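Local coordinates for tyrosine specific protein phosphatase, putative (Trypanosoma brucei, PDB 3M4U) that acts as the protein tyrosine phosphatase TbPTP1, a life cycle switch of the parasite that dephosphorylates the nucleolar protein NOPP44/46, at residues A[153-159]-A[176-182]; A[170-174]-A[207-212]; A[6-10]-A[284-288]. One frame throughout, in Å; residues are numbered along the deposited sequence.

Contacts 1 and 2 share strand 172-180 but use it differently. In contact 1 its C-terminal half pairs with strand 154-158 through backbone hydrogen bonds; this contact is partly buried, and its centre lies about 22 Å from that of the chain. In contact 2 the start of the same strand and the turn before it meet helix 206-217 mostly through side chains, with a serine bond and a salt bridge beside an apolar patch. Contact 3 is the buried one: aromatic, methionine and aliphatic groups, without a hydrogen bond between its segments. It lies on the opposite side of the chain's centre from contact 1, yet touches contact 2 where Phe209 packs on Thr286.

Contact 1: residues A[153-159]-A[176-182]; sequences AIKVTRD and PLVIHVP
The His180 imidazole is met from strand 154-158 at its edge, where Lys155 O and Thr157 OG1 lie near the ring plane. Thr157 OG1 comes within 3.1 Å of His180 CE1, a contact only, and the Thr157 CG2 methyl approaches the same CE1 to 3.3 Å from off the plane. His180 ND1 reaches Lys155 O in a weak hydrogen bond of 3.4 Å. That oxygen already takes the straight backbone bond from His180 N, 2.7 Å long with an N-H...O angle of 167°, so one residue grips it twice. Thr157 OG1 sits between its own backbone N and carbonyl carbon (chi1 74°), from where it donates to Arg158 O.

Two hydrogen-bonded pairs, Lys155 with His180 and Thr157 with Val178, flank the non-hydrogen-bonded pair Val156 with Ile179; this fixes an antiparallel register, the strand directions lying 160° apart. Beyond them, a water accepts from Asp159 N and donates to Pro176 O, bridging the ends. On the face bearing Val156 and Ile179, Ile154 lies side by side with Ile179, their CG2 methyls 3.7 Å apart.

This apolar face turns to helix 103-112, which Ile154, Val156, Ile179 and Val181 all touch. In the sheet, strand 154-158 also bonds to strand 143-146 and strand 172-180 to strand 187-194, where Arg188 forms a salt bridge with Asp159.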
# COMPACT_ATOMS: atom_id res chain seq x y z
N ALA A 153 -9.53 25.85 -1.40
CA ALA A 153 -9.83 24.50 -0.95
C ALA A 153 -9.74 23.56 -2.14
O ALA A 153 -9.89 23.99 -3.28
CB ALA A 153 -11.23 24.43 -0.35
N ILE A 154 -9.46 22.29 -1.86
CA ILE A 154 -9.34 21.30 -2.92
C ILE A 154 -10.64 20.54 -3.09
O ILE A 154 -11.23 20.09 -2.11
CB ILE A 154 -8.20 20.32 -2.64
CG1 ILE A 154 -6.88 21.09 -2.49
CG2 ILE A 154 -8.08 19.31 -3.75
CD1 ILE A 154 -5.68 20.20 -2.30
N LYS A 155 -11.10 20.42 -4.33
CA LYS A 155 -12.33 19.68 -4.61
C LYS A 155 -12.07 18.30 -5.20
O LYS A 155 -11.16 18.10 -6.00
CB LYS A 155 -13.29 20.47 -5.51
CG LYS A 155 -14.08 21.57 -4.79
CD LYS A 155 -13.18 22.75 -4.39
CE LYS A 155 -13.99 23.96 -3.93
NZ LYS A 155 -13.17 25.21 -3.91
N VAL A 156 -12.90 17.35 -4.78
CA VAL A 156 -12.89 16.02 -5.34
C VAL A 156 -14.29 15.73 -5.84
O VAL A 156 -15.24 15.66 -5.07
CB VAL A 156 -12.47 14.97 -4.31
CG1 VAL A 156 -12.44 13.59 -4.96
CG2 VAL A 156 -11.13 15.32 -3.73
N THR A 157 -14.41 15.57 -7.15
CA THR A 157 -15.70 15.31 -7.76
C THR A 157 -15.65 13.96 -8.46
O THR A 157 -14.57 13.42 -8.71
CB THR A 157 -16.07 16.40 -8.79
OG1 THR A 157 -15.29 16.22 -9.98
CG2 THR A 157 -15.78 17.79 -8.22
N ARG A 158 -16.83 13.43 -8.76
CA ARG A 158 -16.93 12.25 -9.60
C ARG A 158 -16.48 12.56 -11.02
O ARG A 158 -16.37 13.73 -11.42
CB ARG A 158 -18.36 11.73 -9.64
CG ARG A 158 -18.84 11.14 -8.33
CD ARG A 158 -20.35 11.04 -8.34
NE ARG A 158 -20.91 10.65 -7.05
CZ ARG A 158 -21.03 9.39 -6.63
NH1 ARG A 158 -20.61 8.39 -7.40
NH2 ARG A 158 -21.57 9.13 -5.44
N ASP A 159 -16.20 11.51 -11.78
CA ASP A 159 -15.82 11.66 -13.17
C ASP A 159 -16.88 11.01 -14.06
O ASP A 159 -17.36 11.65 -15.00
CB ASP A 159 -14.44 11.05 -13.43
CG ASP A 159 -13.98 11.26 -14.85
OD1 ASP A 159 -12.78 11.02 -15.14
OD2 ASP A 159 -14.81 11.68 -15.68
N PRO A 176 -13.47 6.31 -10.13
CA PRO A 176 -12.78 7.34 -10.90
C PRO A 176 -13.12 8.70 -10.32
O PRO A 176 -14.29 9.00 -10.11
CB PRO A 176 -13.36 7.17 -12.31
CG PRO A 176 -13.91 5.74 -12.34
CD PRO A 176 -14.42 5.53 -10.95
N LEU A 177 -12.09 9.50 -10.04
CA LEU A 177 -12.28 10.75 -9.33
C LEU A 177 -11.62 11.89 -10.08
O LEU A 177 -10.72 11.66 -10.88
CB LEU A 177 -11.66 10.67 -7.94
CG LEU A 177 -12.15 9.53 -7.05
CD1 LEU A 177 -11.32 9.43 -5.79
CD2 LEU A 177 -13.61 9.71 -6.72
N VAL A 178 -12.06 13.11 -9.80
CA VAL A 178 -11.35 14.28 -10.29
C VAL A 178 -10.97 15.18 -9.11
O VAL A 178 -11.81 15.52 -8.27
CB VAL A 178 -12.15 15.05 -11.36
CG1 VAL A 178 -11.22 15.96 -12.15
CG2 VAL A 178 -12.86 14.09 -12.31
N ILE A 179 -9.69 15.55 -9.06
CA ILE A 179 -9.16 16.45 -8.04
C ILE A 179 -8.95 17.83 -8.63
O ILE A 179 -8.25 17.97 -9.64
CB ILE A 179 -7.79 15.98 -7.51
CG1 ILE A 179 -7.84 14.55 -6.96
CG2 ILE A 179 -7.27 16.92 -6.42
CD1 ILE A 179 -6.44 13.99 -6.64
N HIS A 180 -9.52 18.85 -8.00
CA HIS A 180 -9.38 20.22 -8.49
C HIS A 180 -8.60 21.10 -7.51
O HIS A 180 -9.15 21.57 -6.52
CB HIS A 180 -10.74 20.85 -8.74
CG HIS A 180 -11.66 20.02 -9.59
ND1 HIS A 180 -12.39 18.97 -9.08
CD2 HIS A 180 -11.98 20.10 -10.90
CE1 HIS A 180 -13.12 18.43 -10.04
NE2 HIS A 180 -12.89 19.10 -11.16
N VAL A 181 -7.31 21.30 -7.80
CA VAL A 181 -6.45 22.13 -6.96
C VAL A 181 -6.46 23.55 -7.50
O VAL A 181 -6.18 23.77 -8.68
CB VAL A 181 -5.00 21.62 -7.00
CG1 VAL A 181 -4.07 22.52 -6.19
CG2 VAL A 181 -4.93 20.18 -6.53
N PRO A 182 -6.80 24.52 -6.64
CA PRO A 182 -6.93 25.92 -7.10
C PRO A 182 -5.66 26.39 -7.80
O PRO A 182 -4.57 26.31 -7.22
CB PRO A 182 -7.14 26.69 -5.80
CG PRO A 182 -7.74 25.69 -4.86
CD PRO A 182 -7.10 24.38 -5.21
O HOH W 1 -16.78 8.67 -11.13

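Contact 2: residues A[170-174]-A[207-212]; sequences LDIVR and ASFDEL
Leu170 lays its forked end against helix 206-217, one methyl on each of two residues a turn apart: CD2 is 3.8 Å from Ala207 CB, and CD1 is 3.9 Å from Glu211 CB. Its side chain crosses that of Glu211 at about a right angle. Ile172 extends the apolar patch with a single atom, CD1, which rests 3.9 Å from Glu211 CG and 4.1 Å from Leu212 CD2. The aliphatic part of Glu211 is therefore packed by both residues, and the bend at its chi2 (65°) carries the carboxylate past Ile172 to Arg174.

Polar bonds close the patch at two ends. Ser208 OG donates to Leu170 O at 2.7 Å; the C=O...OG angle of 110° shows a strongly bent approach, from somewhat above the carbonyl plane. The same hydroxyl oxygen is also bonded to Ser205 OG. At the other end the extended side chain of Arg174 brings NH2 within 2.7 Å of Glu211 OE2, a noticeably bent salt bridge made through the anti lone pair of the oxygen. The pair is one-pronged, since Glu211 OE1 stays 4.9 Å from Arg174 NH2. The acceptor lies near the guanidinium plane, while the carboxylate plane is turned 63° from it. A water accepts from Arg174 NH1 and reaches OE2 only weakly.

Where the strand begins, Asp171 and Ile172 form a G1 beta bulge opposite Asp167, whose carboxylate holds Leu170 N. The chemistry thus divides: buried Ser208 ties the turn to the helix, Leu170 and Ile172 supply apolar contact, and the ion pair, a single bent bond at a partly exposed edge, probably adds a modest, solvent-screened attraction between strand and helix.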
# COMPACT_ATOMS: atom_id res chain seq x y z
N LEU A 170 -15.53 -9.79 -5.26
CA LEU A 170 -14.14 -9.55 -4.92
C LEU A 170 -13.98 -8.46 -3.85
O LEU A 170 -12.87 -8.21 -3.38
CB LEU A 170 -13.34 -9.21 -6.18
CG LEU A 170 -13.31 -10.29 -7.27
CD1 LEU A 170 -12.42 -9.82 -8.40
CD2 LEU A 170 -12.85 -11.66 -6.74
N ASP A 171 -15.09 -7.84 -3.47
CA ASP A 171 -15.06 -6.75 -2.49
C ASP A 171 -14.11 -5.62 -2.91
O ASP A 171 -13.31 -5.11 -2.10
CB ASP A 171 -14.67 -7.27 -1.12
CG ASP A 171 -15.86 -7.48 -0.22
OD1 ASP A 171 -16.98 -7.09 -0.63
OD2 ASP A 171 -15.68 -8.01 0.90
N ILE A 172 -14.21 -5.23 -4.18
CA ILE A 172 -13.38 -4.21 -4.77
C ILE A 172 -14.25 -3.14 -5.43
O ILE A 172 -15.03 -3.43 -6.33
CB ILE A 172 -12.41 -4.82 -5.81
CG1 ILE A 172 -11.42 -5.77 -5.12
CG2 ILE A 172 -11.69 -3.73 -6.63
CD1 ILE A 172 -10.55 -6.58 -6.05
N VAL A 173 -14.11 -1.90 -4.94
CA VAL A 173 -14.74 -0.74 -5.55
C VAL A 173 -13.74 0.05 -6.39
O VAL A 173 -12.61 0.30 -5.95
CB VAL A 173 -15.29 0.23 -4.48
CG1 VAL A 173 -16.21 1.27 -5.14
CG2 VAL A 173 -16.01 -0.53 -3.39
N ARG A 174 -14.14 0.43 -7.59
CA ARG A 174 -13.34 1.35 -8.40
C ARG A 174 -14.03 2.71 -8.42
O ARG A 174 -15.23 2.80 -8.73
CB ARG A 174 -13.17 0.82 -9.83
CG ARG A 174 -12.51 -0.55 -9.93
CD ARG A 174 -12.51 -1.04 -11.38
NE ARG A 174 -11.46 -2.02 -11.65
CZ ARG A 174 -11.53 -3.29 -11.30
NH1 ARG A 174 -12.59 -3.74 -10.64
NH2 ARG A 174 -10.53 -4.11 -11.58
N ALA A 207 -8.56 -14.56 -5.09
CA ALA A 207 -8.99 -13.97 -6.35
C ALA A 207 -9.00 -12.44 -6.27
O ALA A 207 -8.62 -11.76 -7.23
CB ALA A 207 -10.39 -14.51 -6.77
N SER A 208 -9.43 -11.91 -5.13
CA SER A 208 -9.33 -10.47 -4.87
C SER A 208 -7.86 -10.03 -4.93
O SER A 208 -7.51 -9.08 -5.64
CB SER A 208 -9.92 -10.12 -3.51
OG SER A 208 -11.31 -10.40 -3.47
N PHE A 209 -7.00 -10.74 -4.21
CA PHE A 209 -5.59 -10.40 -4.16
C PHE A 209 -5.00 -10.37 -5.56
O PHE A 209 -4.25 -9.46 -5.91
CB PHE A 209 -4.83 -11.39 -3.28
CG PHE A 209 -3.48 -10.90 -2.85
CD1 PHE A 209 -3.33 -9.66 -2.24
CD2 PHE A 209 -2.34 -11.69 -3.04
CE1 PHE A 209 -2.08 -9.19 -1.84
CE2 PHE A 209 -1.08 -11.23 -2.65
CZ PHE A 209 -0.95 -9.98 -2.04
N ASP A 210 -5.36 -11.38 -6.35
CA ASP A 210 -4.89 -11.50 -7.72
C ASP A 210 -5.42 -10.40 -8.61
O ASP A 210 -4.71 -9.90 -9.48
CB ASP A 210 -5.28 -12.86 -8.30
CG ASP A 210 -4.46 -14.00 -7.73
OD1 ASP A 210 -3.47 -13.72 -7.01
OD2 ASP A 210 -4.81 -15.17 -8.02
N GLU A 211 -6.68 -10.03 -8.44
CA GLU A 211 -7.21 -8.92 -9.21
C GLU A 211 -6.39 -7.66 -8.92
O GLU A 211 -6.00 -6.93 -9.84
CB GLU A 211 -8.70 -8.71 -8.92
CG GLU A 211 -9.31 -7.50 -9.65
CD GLU A 211 -9.32 -7.64 -11.17
OE1 GLU A 211 -8.81 -8.67 -11.69
OE2 GLU A 211 -9.83 -6.72 -11.84
N LEU A 212 -6.08 -7.42 -7.64
CA LEU A 212 -5.31 -6.23 -7.29
C LEU A 212 -3.97 -6.23 -8.00
O LEU A 212 -3.58 -5.23 -8.61
CB LEU A 212 -5.10 -6.12 -5.78
CG LEU A 212 -6.36 -5.90 -4.95
CD1 LEU A 212 -6.04 -5.98 -3.46
CD2 LEU A 212 -7.01 -4.55 -5.32
O HOH W 2 -12.85 -6.26 -10.22

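Contact 3: residues A[6-10]-A[284-288]; sequences SFPMA and YMTVL
Met9 sets its terminal methyl over one face of the Tyr284 ring: CE stands 3.5 Å from the ring centroid and 23° off the normal, offset toward the rim. SD lies farther above that ring, 4.8 Å from the centroid, a Met-aromatic contact. Bends at chi2 and chi3 fold the methionine chain over the ring.

Phe7 forms the other close-packed element. Its CG runs anti to the backbone N (chi1 -157°), projecting the ring at the helix. Val287 CG1 sits over one face, 4.0 Å from the Phe7 centroid, while Leu288 CD2 approaches the edge at 3.5 Å from Phe7 CE2. Phe7 CZ in turn meets the Tyr284 ring at its edge, 3.8 Å from Tyr284 CE1.

Packing is sparser toward the partly exposed Ala10, whose CB has one neighbour on the helix, Leu288 CD2 at 4.0 Å.

Tyr284 OH bonds to Glu24 of helix 14-31, so the tyrosine also joins that N-terminal helix. The arrangement is a largely apolar helical junction, in which Met-aromatic and CH-pi contacts fasten the N-terminal segment, together with helix 14-31, against helix 277-290.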
# COMPACT_ATOMS: atom_id res chain seq x y z
N SER A 6 14.97 -24.62 -8.38
CA SER A 6 15.12 -23.16 -8.44
C SER A 6 14.54 -22.44 -7.22
O SER A 6 15.03 -21.38 -6.81
CB SER A 6 14.50 -22.59 -9.72
OG SER A 6 14.59 -21.17 -9.74
N PHE A 7 13.47 -23.01 -6.67
CA PHE A 7 12.84 -22.43 -5.49
C PHE A 7 12.74 -23.47 -4.37
O PHE A 7 11.72 -24.12 -4.20
CB PHE A 7 11.48 -21.80 -5.83
CG PHE A 7 11.04 -20.75 -4.85
CD1 PHE A 7 11.77 -19.59 -4.68
CD2 PHE A 7 9.90 -20.93 -4.08
CE1 PHE A 7 11.38 -18.64 -3.77
CE2 PHE A 7 9.50 -19.97 -3.18
CZ PHE A 7 10.25 -18.83 -3.02
N PRO A 8 13.84 -23.63 -3.62
CA PRO A 8 14.03 -24.63 -2.56
C PRO A 8 12.92 -24.62 -1.51
O PRO A 8 12.70 -25.64 -0.86
CB PRO A 8 15.37 -24.22 -1.94
CG PRO A 8 16.12 -23.60 -3.08
CD PRO A 8 15.06 -22.84 -3.84
N MET A 9 12.24 -23.49 -1.35
CA MET A 9 11.13 -23.41 -0.41
C MET A 9 10.00 -24.36 -0.79
O MET A 9 9.25 -24.83 0.06
CB MET A 9 10.60 -21.98 -0.30
CG MET A 9 9.28 -21.85 0.47
SD MET A 9 9.49 -21.92 2.27
CE MET A 9 10.11 -20.26 2.56
N ALA A 10 9.86 -24.65 -2.08
CA ALA A 10 8.76 -25.48 -2.53
C ALA A 10 9.01 -26.95 -2.16
O ALA A 10 8.06 -27.73 -2.00
CB ALA A 10 8.55 -25.32 -4.03
N TYR A 284 4.95 -15.41 0.06
CA TYR A 284 5.51 -16.71 -0.33
C TYR A 284 4.47 -17.53 -1.05
O TYR A 284 4.77 -18.20 -2.03
CB TYR A 284 6.00 -17.49 0.88
CG TYR A 284 7.47 -17.36 1.17
CD1 TYR A 284 8.42 -17.85 0.28
CD2 TYR A 284 7.91 -16.72 2.33
CE1 TYR A 284 9.79 -17.71 0.54
CE2 TYR A 284 9.27 -16.59 2.60
CZ TYR A 284 10.20 -17.10 1.70
OH TYR A 284 11.55 -16.97 1.97
N MET A 285 3.24 -17.46 -0.56
CA MET A 285 2.17 -18.27 -1.10
C MET A 285 1.76 -17.78 -2.48
O MET A 285 1.19 -18.53 -3.26
CB MET A 285 0.97 -18.25 -0.18
CG MET A 285 1.15 -18.99 1.13
SD MET A 285 -0.39 -18.84 2.07
CE MET A 285 0.07 -19.64 3.62
N THR A 286 2.03 -16.51 -2.76
CA THR A 286 1.71 -15.96 -4.06
C THR A 286 2.72 -16.52 -5.03
O THR A 286 2.36 -16.95 -6.13
CB THR A 286 1.81 -14.42 -4.05
OG1 THR A 286 0.93 -13.89 -3.05
CG2 THR A 286 1.42 -13.85 -5.42
N VAL A 287 3.98 -16.51 -4.62
CA VAL A 287 5.08 -17.12 -5.37
C VAL A 287 4.90 -18.61 -5.64
O VAL A 287 4.93 -19.06 -6.79
CB VAL A 287 6.41 -16.94 -4.63
CG1 VAL A 287 7.53 -17.71 -5.34
CG2 VAL A 287 6.74 -15.45 -4.50
N LEU A 288 4.73 -19.39 -4.56
CA LEU A 288 4.53 -20.82 -4.67
C LEU A 288 3.33 -21.12 -5.57
O LEU A 288 3.38 -22.00 -6.43
CB LEU A 288 4.32 -21.45 -3.29
CG LEU A 288 5.46 -21.30 -2.27
CD1 LEU A 288 5.01 -21.70 -0.88
CD2 LEU A 288 6.72 -22.06 -2.68